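Local structure of ofchtiv (Ostrinia furnacalis, 6JM7) at residues Val6-Gly11 against Trp345-Asp350; Met245-Tyr250 against Arg340-Trp345. The protein probably hydrolyses chitin, the beta-1,4-linked N-acetylglucosamine polymer, as an insect chitinase of glycosyl hydrolase family 18. All blocks are in the same frame, centred on the assembly; numbering follows the deposited sequence.

Interaction 1. Residues Val6-Gly11 against Trp345-Asp350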
ATOM      1  N   VAL A   6      11.832   0.343  -5.448  1.00  9.68           N
ATOM      2  CA  VAL A   6      11.151   0.915  -4.291  1.00  9.08           C
ATOM      3  C   VAL A   6       9.970   1.698  -4.843  1.00  8.43           C
ATOM      4  O   VAL A   6      10.158   2.716  -5.521  1.00 10.05           O
ATOM      5  CB  VAL A   6      12.074   1.817  -3.460  1.00  8.84           C
ATOM      6  CG1 VAL A   6      11.309   2.466  -2.338  1.00  8.86           C
ATOM      7  CG2 VAL A   6      13.226   1.009  -2.894  1.00  9.83           C
ATOM      8  N   VAL A   7       8.759   1.220  -4.569  1.00  8.22           N
ATOM      9  CA  VAL A   7       7.538   1.769  -5.154  1.00  8.53           C
ATOM     10  C   VAL A   7       6.858   2.599  -4.077  1.00  8.29           C
ATOM     11  O   VAL A   7       6.317   2.046  -3.114  1.00  9.82           O
ATOM     12  CB  VAL A   7       6.622   0.651  -5.674  1.00  8.74           C
ATOM     13  CG1 VAL A   7       5.347   1.230  -6.294  1.00 10.59           C
ATOM     14  CG2 VAL A   7       7.378  -0.182  -6.685  1.00  9.51           C
ATOM     15  N   CYS A   8       6.890   3.931  -4.229  1.00  8.08           N
ATOM     16  CA  CYS A   8       6.392   4.856  -3.210  1.00  7.54           C
ATOM     17  C   CYS A   8       5.011   5.353  -3.612  1.00  8.78           C
ATOM     18  O   CYS A   8       4.885   6.091  -4.595  1.00  9.72           O
ATOM     19  CB  CYS A   8       7.322   6.059  -3.057  1.00 13.11           C
ATOM     20  SG  CYS A   8       8.996   5.685  -2.517  1.00 13.80           S
ATOM     21  N   TYR A   9       3.986   4.990  -2.841  1.00  9.02           N
ATOM     22  CA  TYR A   9       2.675   5.616  -3.005  1.00  7.58           C
ATOM     23  C   TYR A   9       2.601   6.955  -2.283  1.00  8.46           C
ATOM     24  O   TYR A   9       3.066   7.100  -1.148  1.00  8.98           O
ATOM     25  CB  TYR A   9       1.560   4.699  -2.489  1.00  7.20           C
ATOM     26  CG  TYR A   9       1.213   3.586  -3.450  1.00  9.13           C
ATOM     27  CD1 TYR A   9       2.012   2.464  -3.551  1.00 17.17           C
ATOM     28  CD2 TYR A   9       0.107   3.679  -4.280  1.00 10.71           C
ATOM     29  CE1 TYR A   9       1.707   1.456  -4.440  1.00 16.99           C
ATOM     30  CE2 TYR A   9      -0.206   2.670  -5.177  1.00 11.07           C
ATOM     31  CZ  TYR A   9       0.598   1.558  -5.241  1.00 12.95           C
ATOM     32  OH  TYR A   9       0.311   0.535  -6.119  1.00 14.72           O
ATOM     33  N   TYR A  10       1.999   7.938  -2.949  1.00  8.39           N
ATOM     34  CA  TYR A  10       1.767   9.263  -2.386  1.00  8.58           C
ATOM     35  C   TYR A  10       0.263   9.518  -2.347  1.00  8.07           C
ATOM     36  O   TYR A  10      -0.375   9.676  -3.396  1.00  7.86           O
ATOM     37  CB  TYR A  10       2.488  10.333  -3.211  1.00  8.29           C
ATOM     38  CG  TYR A  10       2.219  11.764  -2.759  1.00  6.23           C
ATOM     39  CD1 TYR A  10       2.048  12.082  -1.414  1.00  9.33           C
ATOM     40  CD2 TYR A  10       2.134  12.791  -3.696  1.00  7.95           C
ATOM     41  CE1 TYR A  10       1.792  13.406  -1.010  1.00 10.09           C
ATOM     42  CE2 TYR A  10       1.881  14.106  -3.297  1.00  8.27           C
ATOM     43  CZ  TYR A  10       1.719  14.398  -1.962  1.00  9.66           C
ATOM     44  OH  TYR A  10       1.476  15.704  -1.592  1.00 10.74           O
ATOM     45  N   GLY A  11      -0.292   9.552  -1.136  1.00  8.35           N
ATOM     46  CA  GLY A  11      -1.671   9.959  -0.927  1.00  8.66           C
ATOM     47  C   GLY A  11      -1.789  11.465  -1.055  1.00  9.50           C
ATOM     48  O   GLY A  11      -1.492  12.202  -0.114  1.00  9.40           O
ATOM     49  N   TRP A 345       2.906   2.015   1.524  1.00  8.51           N
ATOM     50  CA  TRP A 345       1.793   2.920   1.773  1.00  7.22           C
ATOM     51  C   TRP A 345       2.026   3.570   3.126  1.00  7.48           C
ATOM     52  O   TRP A 345       1.925   2.892   4.153  1.00  7.25           O
ATOM     53  CB  TRP A 345       0.445   2.196   1.787  1.00  7.81           C
ATOM     54  CG  TRP A 345      -0.618   3.217   1.896  1.00 10.04           C
ATOM     55  CD1 TRP A 345      -1.094   3.794   3.040  1.00 10.41           C
ATOM     56  CD2 TRP A 345      -1.266   3.885   0.808  1.00 10.99           C
ATOM     57  NE1 TRP A 345      -2.020   4.763   2.726  1.00 12.81           N
ATOM     58  CE2 TRP A 345      -2.143   4.834   1.364  1.00 13.71           C
ATOM     59  CE3 TRP A 345      -1.193   3.762  -0.581  1.00 12.96           C
ATOM     60  CZ2 TRP A 345      -2.952   5.648   0.576  1.00 16.78           C
ATOM     61  CZ3 TRP A 345      -1.990   4.564  -1.359  1.00 13.89           C
ATOM     62  CH2 TRP A 345      -2.861   5.499  -0.780  1.00 15.04           C
ATOM     63  N   SER A 346       2.309   4.872   3.156  1.00  8.18           N
ATOM     64  CA  SER A 346       2.515   5.751   2.015  1.00  8.67           C
ATOM     65  C   SER A 346       3.586   6.764   2.453  1.00  7.88           C
ATOM     66  O   SER A 346       3.872   6.890   3.650  1.00  9.06           O
ATOM     67  CB  SER A 346       1.213   6.445   1.606  1.00  8.88           C
ATOM     68  OG  SER A 346       0.605   7.039   2.740  1.00 10.78           O
ATOM     69  N   ILE A 347       4.188   7.466   1.490  1.00  6.92           N
ATOM     70  CA  ILE A 347       5.390   8.243   1.797  1.00  7.73           C
ATOM     71  C   ILE A 347       5.093   9.380   2.771  1.00 10.28           C
ATOM     72  O   ILE A 347       5.942   9.730   3.600  1.00  9.26           O
ATOM     73  CB  ILE A 347       6.036   8.747   0.485  1.00  8.88           C
ATOM     74  CG1 ILE A 347       7.441   9.303   0.755  1.00 10.29           C
ATOM     75  CG2 ILE A 347       5.150   9.768  -0.240  1.00  9.96           C
ATOM     76  CD1 ILE A 347       8.248   9.644  -0.517  1.00 12.42           C
ATOM     77  N   GLU A 348       3.882   9.938   2.731  1.00  7.91           N
ATOM     78  CA  GLU A 348       3.565  11.112   3.532  1.00  7.10           C
ATOM     79  C   GLU A 348       3.417  10.813   5.019  1.00  9.81           C
ATOM     80  O   GLU A 348       3.260  11.768   5.789  1.00  9.52           O
ATOM     81  CB  GLU A 348       2.291  11.787   3.001  1.00  7.55           C
ATOM     82  CG  GLU A 348       1.028  10.951   3.200  1.00  8.61           C
ATOM     83  CD  GLU A 348       0.707  10.040   2.033  1.00  9.43           C
ATOM     84  OE1 GLU A 348       1.561   9.851   1.136  1.00  9.83           O
ATOM     85  OE2 GLU A 348      -0.406   9.478   2.019  1.00 12.44           O
ATOM     86  N   THR A 349       3.487   9.552   5.468  1.00  9.05           N
ATOM     87  CA  THR A 349       3.487   9.285   6.905  1.00  6.77           C
ATOM     88  C   THR A 349       4.768   8.613   7.391  1.00  6.49           C
ATOM     89  O   THR A 349       4.803   8.134   8.528  1.00  8.16           O
ATOM     90  CB  THR A 349       2.257   8.462   7.349  1.00  9.06           C
ATOM     91  OG1 THR A 349       2.176   7.225   6.638  1.00  9.73           O
ATOM     92  CG2 THR A 349       0.955   9.258   7.118  1.00 10.34           C
ATOM     93  N   ASP A 350       5.831   8.582   6.580  1.00  6.92           N
ATOM     94  CA  ASP A 350       7.151   8.429   7.175  1.00  7.76           C
ATOM     95  C   ASP A 350       7.389   9.628   8.084  1.00  8.89           C
ATOM     96  O   ASP A 350       6.687  10.637   8.004  1.00  8.93           O
ATOM     97  CB  ASP A 350       8.232   8.346   6.084  1.00  7.10           C
ATOM     98  CG  ASP A 350       9.506   7.603   6.535  1.00  7.70           C
ATOM     99  OD1 ASP A 350       9.703   7.334   7.746  1.00  9.39           O
ATOM    100  OD2 ASP A 350      10.329   7.293   5.642  1.00  8.75           O
TER

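Interaction 2. Residues Met245-Tyr250 against Arg340-Trp345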
ATOM      1  N   MET A 245       6.776  -6.387  -2.529  1.00  7.17           N
ATOM      2  CA  MET A 245       6.147  -6.627  -1.236  1.00  6.63           C
ATOM      3  C   MET A 245       5.766  -5.313  -0.559  1.00  7.04           C
ATOM      4  O   MET A 245       6.627  -4.462  -0.308  1.00  8.79           O
ATOM      5  CB  MET A 245       7.083  -7.426  -0.335  1.00  9.47           C
ATOM      6  CG  MET A 245       6.404  -7.945   0.925  1.00  8.85           C
ATOM      7  SD  MET A 245       7.596  -8.817   1.988  1.00 11.20           S
ATOM      8  CE  MET A 245       8.104  -7.454   3.052  1.00 11.43           C
ATOM      9  N   GLY A 246       4.480  -5.157  -0.256  1.00  7.82           N
ATOM     10  CA  GLY A 246       4.032  -3.954   0.421  1.00  8.37           C
ATOM     11  C   GLY A 246       4.459  -3.919   1.878  1.00  8.60           C
ATOM     12  O   GLY A 246       4.540  -4.940   2.563  1.00  8.55           O
ATOM     13  N   VAL A 247       4.754  -2.709   2.349  1.00  7.86           N
ATOM     14  CA  VAL A 247       4.990  -2.443   3.769  1.00  7.30           C
ATOM     15  C   VAL A 247       4.252  -1.176   4.162  1.00  8.55           C
ATOM     16  O   VAL A 247       4.029  -0.276   3.338  1.00  7.85           O
ATOM     17  CB  VAL A 247       6.490  -2.283   4.086  1.00  7.24           C
ATOM     18  CG1 VAL A 247       7.259  -3.543   3.685  1.00  9.04           C
ATOM     19  CG2 VAL A 247       7.062  -1.042   3.383  1.00  8.29           C
ATOM     20  N   PRO A 248       3.821  -1.096   5.433  1.00  6.68           N
ATOM     21  CA  PRO A 248       3.068   0.083   5.892  1.00  7.70           C
ATOM     22  C   PRO A 248       3.922   1.128   6.586  1.00  7.37           C
ATOM     23  O   PRO A 248       4.773   0.792   7.413  1.00 10.01           O
ATOM     24  CB  PRO A 248       2.070  -0.524   6.883  1.00  8.45           C
ATOM     25  CG  PRO A 248       2.881  -1.645   7.531  1.00  8.53           C
ATOM     26  CD  PRO A 248       3.818  -2.175   6.446  1.00  6.94           C
ATOM     27  N   PHE A 249       3.666   2.403   6.294  1.00  6.49           N
ATOM     28  CA  PHE A 249       4.236   3.515   7.047  1.00  7.40           C
ATOM     29  C   PHE A 249       3.225   4.086   8.031  1.00  9.12           C
ATOM     30  O   PHE A 249       3.183   5.299   8.264  1.00  8.66           O
ATOM     31  CB  PHE A 249       4.714   4.615   6.098  1.00  7.56           C
ATOM     32  CG  PHE A 249       6.025   4.332   5.396  1.00  7.31           C
ATOM     33  CD1 PHE A 249       6.582   3.060   5.347  1.00  8.54           C
ATOM     34  CD2 PHE A 249       6.695   5.378   4.769  1.00  7.84           C
ATOM     35  CE1 PHE A 249       7.796   2.850   4.685  1.00  9.22           C
ATOM     36  CE2 PHE A 249       7.897   5.175   4.113  1.00  8.68           C
ATOM     37  CZ  PHE A 249       8.447   3.908   4.070  1.00  9.01           C
ATOM     38  N   TYR A 250       2.372   3.227   8.566  1.00  7.42           N
ATOM     39  CA  TYR A 250       1.308   3.628   9.462  1.00  7.83           C
ATOM     40  C   TYR A 250       1.068   2.462  10.394  1.00  9.02           C
ATOM     41  O   TYR A 250       1.540   1.347  10.162  1.00 10.33           O
ATOM     42  CB  TYR A 250       0.025   3.977   8.700  1.00  8.50           C
ATOM     43  CG  TYR A 250      -0.546   2.804   7.930  1.00  7.71           C
ATOM     44  CD1 TYR A 250      -0.096   2.508   6.651  1.00  9.47           C
ATOM     45  CD2 TYR A 250      -1.547   2.000   8.478  1.00  9.53           C
ATOM     46  CE1 TYR A 250      -0.615   1.443   5.932  1.00  8.05           C
ATOM     47  CE2 TYR A 250      -2.072   0.931   7.764  1.00 11.46           C
ATOM     48  CZ  TYR A 250      -1.602   0.662   6.495  1.00 11.32           C
ATOM     49  OH  TYR A 250      -2.113  -0.397   5.784  1.00 12.38           O
ATOM     50  N   ARG A 340      11.241  -8.666  -6.047  1.00  9.55           N
ATOM     51  CA  ARG A 340      11.622  -7.568  -6.928  1.00  8.53           C
ATOM     52  C   ARG A 340      11.849  -6.275  -6.158  1.00 10.12           C
ATOM     53  O   ARG A 340      12.627  -5.421  -6.593  1.00  9.75           O
ATOM     54  CB  ARG A 340      10.542  -7.383  -7.987  1.00 10.77           C
ATOM     55  CG  ARG A 340      10.780  -6.238  -8.935  1.00 12.83           C
ATOM     56  CD  ARG A 340      12.007  -6.494  -9.791  1.00 13.68           C
ATOM     57  NE  ARG A 340      12.281  -5.362 -10.667  1.00 14.00           N
ATOM     58  CZ  ARG A 340      11.555  -5.044 -11.733  1.00 22.04           C
ATOM     59  NH1 ARG A 340      10.494  -5.773 -12.069  1.00 21.01           N
ATOM     60  NH2 ARG A 340      11.898  -3.996 -12.468  1.00 20.75           N
ATOM     61  N   GLY A 341      11.179  -6.099  -5.033  1.00 11.26           N
ATOM     62  CA  GLY A 341      11.381  -4.883  -4.277  1.00 12.07           C
ATOM     63  C   GLY A 341      10.289  -4.704  -3.241  1.00  7.91           C
ATOM     64  O   GLY A 341       9.632  -5.662  -2.837  1.00  9.61           O
ATOM     65  N   ILE A 342      10.125  -3.448  -2.837  1.00  7.83           N
ATOM     66  CA  ILE A 342       9.276  -3.055  -1.720  1.00  6.47           C
ATOM     67  C   ILE A 342       8.344  -1.955  -2.201  1.00  8.12           C
ATOM     68  O   ILE A 342       8.781  -1.018  -2.880  1.00  8.77           O
ATOM     69  CB  ILE A 342      10.125  -2.556  -0.533  1.00  7.03           C
ATOM     70  CG1 ILE A 342      11.010  -3.679   0.018  1.00  9.61           C
ATOM     71  CG2 ILE A 342       9.257  -1.936   0.566  1.00 10.95           C
ATOM     72  CD1 ILE A 342      10.238  -4.787   0.700  1.00 10.91           C
ATOM     73  N   MET A 343       7.066  -2.072  -1.853  1.00  7.54           N
ATOM     74  CA  MET A 343       6.069  -1.034  -2.073  1.00  8.28           C
ATOM     75  C   MET A 343       5.654  -0.499  -0.711  1.00  9.60           C
ATOM     76  O   MET A 343       5.566  -1.260   0.252  1.00 10.38           O
ATOM     77  CB  MET A 343       4.851  -1.600  -2.823  1.00 10.31           C
ATOM     78  CG  MET A 343       3.557  -0.826  -2.649  1.00 21.88           C
ATOM     79  SD  MET A 343       2.201  -1.714  -3.450  1.00 32.27           S
ATOM     80  CE  MET A 343       1.617  -2.747  -2.110  1.00 14.41           C
ATOM     81  N   LEU A 344       5.441   0.808  -0.605  1.00  9.03           N
ATOM     82  CA  LEU A 344       5.070   1.379   0.682  1.00  7.22           C
ATOM     83  C   LEU A 344       3.810   2.220   0.573  1.00  7.85           C
ATOM     84  O   LEU A 344       3.654   3.020  -0.358  1.00  9.28           O
ATOM     85  CB  LEU A 344       6.210   2.212   1.254  1.00  8.61           C
ATOM     86  CG  LEU A 344       6.781   3.203   0.247  1.00  9.30           C
ATOM     87  CD1 LEU A 344       6.174   4.588   0.418  1.00 20.10           C
ATOM     88  CD2 LEU A 344       8.281   3.218   0.396  1.00 17.46           C
ATOM     89  N   TRP A 345       2.906   2.015   1.524  1.00  8.51           N
ATOM     90  CA  TRP A 345       1.793   2.920   1.773  1.00  7.22           C
ATOM     91  C   TRP A 345       2.026   3.570   3.126  1.00  7.48           C
ATOM     92  O   TRP A 345       1.925   2.892   4.153  1.00  7.25           O
ATOM     93  CB  TRP A 345       0.445   2.196   1.787  1.00  7.81           C
ATOM     94  CG  TRP A 345      -0.618   3.217   1.896  1.00 10.04           C
ATOM     95  CD1 TRP A 345      -1.094   3.794   3.040  1.00 10.41           C
ATOM     96  CD2 TRP A 345      -1.266   3.885   0.808  1.00 10.99           C
ATOM     97  NE1 TRP A 345      -2.020   4.763   2.726  1.00 12.81           N
ATOM     98  CE2 TRP A 345      -2.143   4.834   1.364  1.00 13.71           C
ATOM     99  CE3 TRP A 345      -1.193   3.762  -0.581  1.00 12.96           C
ATOM    100  CZ2 TRP A 345      -2.952   5.648   0.576  1.00 16.78           C
ATOM    101  CZ3 TRP A 345      -1.990   4.564  -1.359  1.00 13.89           C
ATOM    102  CH2 TRP A 345      -2.861   5.499  -0.780  1.00 15.04           C
TER

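Interaction 1. Residues Val6-Gly11 against Trp345-Asp350
Tyr9 O on strand Val6-Gly11 accepts a hydrogen bond from Ile347 N at 2.9 Å, just after a cis peptide between Trp345 and Ser346, where the 345-348 backbone runs 68° from the direction of the strand. Ser346 CB lies 3.4 Å from Tyr9 O, a place that suits a small residue. Ser346 OG donates to Glu348 OE2 at 2.7 Å, coming from above the carboxylate plane, while Gly11 N donates to Glu348 OE1 at 2.9 Å on its syn side. Two donors thus fix the rotation of a buried acid. Glu348 reaches them by bending at chi2 (-91°), and Gly11 has to lack a side chain because a CB would run into Glu348 OE2. The edge of the Tyr10 ring brings Tyr10 CD1 to 3.4 Å from Glu348 OE1, and Tyr10 CB meets the CG2 branch of Ile347. Tyr9 crosses Trp345 at about a right angle, Tyr9 CB 3.5 Å from Trp345 CE3, with the two rings oblique. The Tyr9 hydroxyl bonds Asp122, probably part of the DxDxE signature of this family, which places the pair beside the likely catalytic cleft. On the outer side, Ile347 packs on Leu364 of helix 362-373, Cys8 is disulfide-bonded to Cys33, and strand 5-11 pairs with strands 35-43 and 341-345.

Interaction 2. Residues Met245-Tyr250 against Arg340-Trp345
Phe249 N donates to Trp345 O at 2.8 Å, the last of five backbone bonds, formed just past the end of strand 245-248, which runs parallel to strand 341-345 with directions differing by 37°. The Phe249 side chain starts with CB 3.8 Å from Trp345 O. With CG turned beside its own backbone N (chi1 -77°), the ring lies against Leu344: Phe249 CE1 is 3.8 Å from Leu344 CB, which makes a CH-pi contact over one face, Phe249 CE2 nears Leu344 CD1, and at the tip Phe249 CZ is 3.7 Å from Leu344 CD2. Phe249 also packs on Ile367 and Met327. With an alanine here, the ring over Leu344 CB would be gone, which is likely to leave a gap toward these two. Strands 243-256 and 341-345 are the seventh and eighth of the TIM barrel. Met245, Val247, Ile342 and Leu344 face helices 324-336 and 362-373, where branched and flexible apolar chains fill the layer; Val247 CG2 meets Ile342 CG2 at 3.7 Å. Met343 points into the barrel, Met343 CE 3.7 Å from Gly246 CA, where any CB would clash. Tyr250 presents a ring edge, Tyr250 CD1 3.2 Å from Trp345 O, and Tyr250 CE1 meets the indole edge at Trp345 CD1, while the Tyr250 hydroxyl bonds Asp194.

In the fold
Both contacts are buried in the TIM barrel and share Trp345, the last residue of strand 341-345. Interaction 2 runs along the wall, joining that strand to 243-256 by regular backbone pairing and apolar packing. Interaction 1 begins where the strand ends, and its chemistry turns polar: a backbone amide and a carboxylate, the latter steadied by a hydroxyl of its own loop, tie the departing loop to strand 5-11. Strand 341-345 also pairs with strand 5-11 through Val7 N and Ile342 O, which closes the barrel between its eighth and first strands. Thr349 OG1 probably bonds Phe249 O, and Tyr9 packs on Met343, so the two contacts touch directly. Helix 362-373 packs on the outer side of both, joined over interaction 2 by helix 324-336.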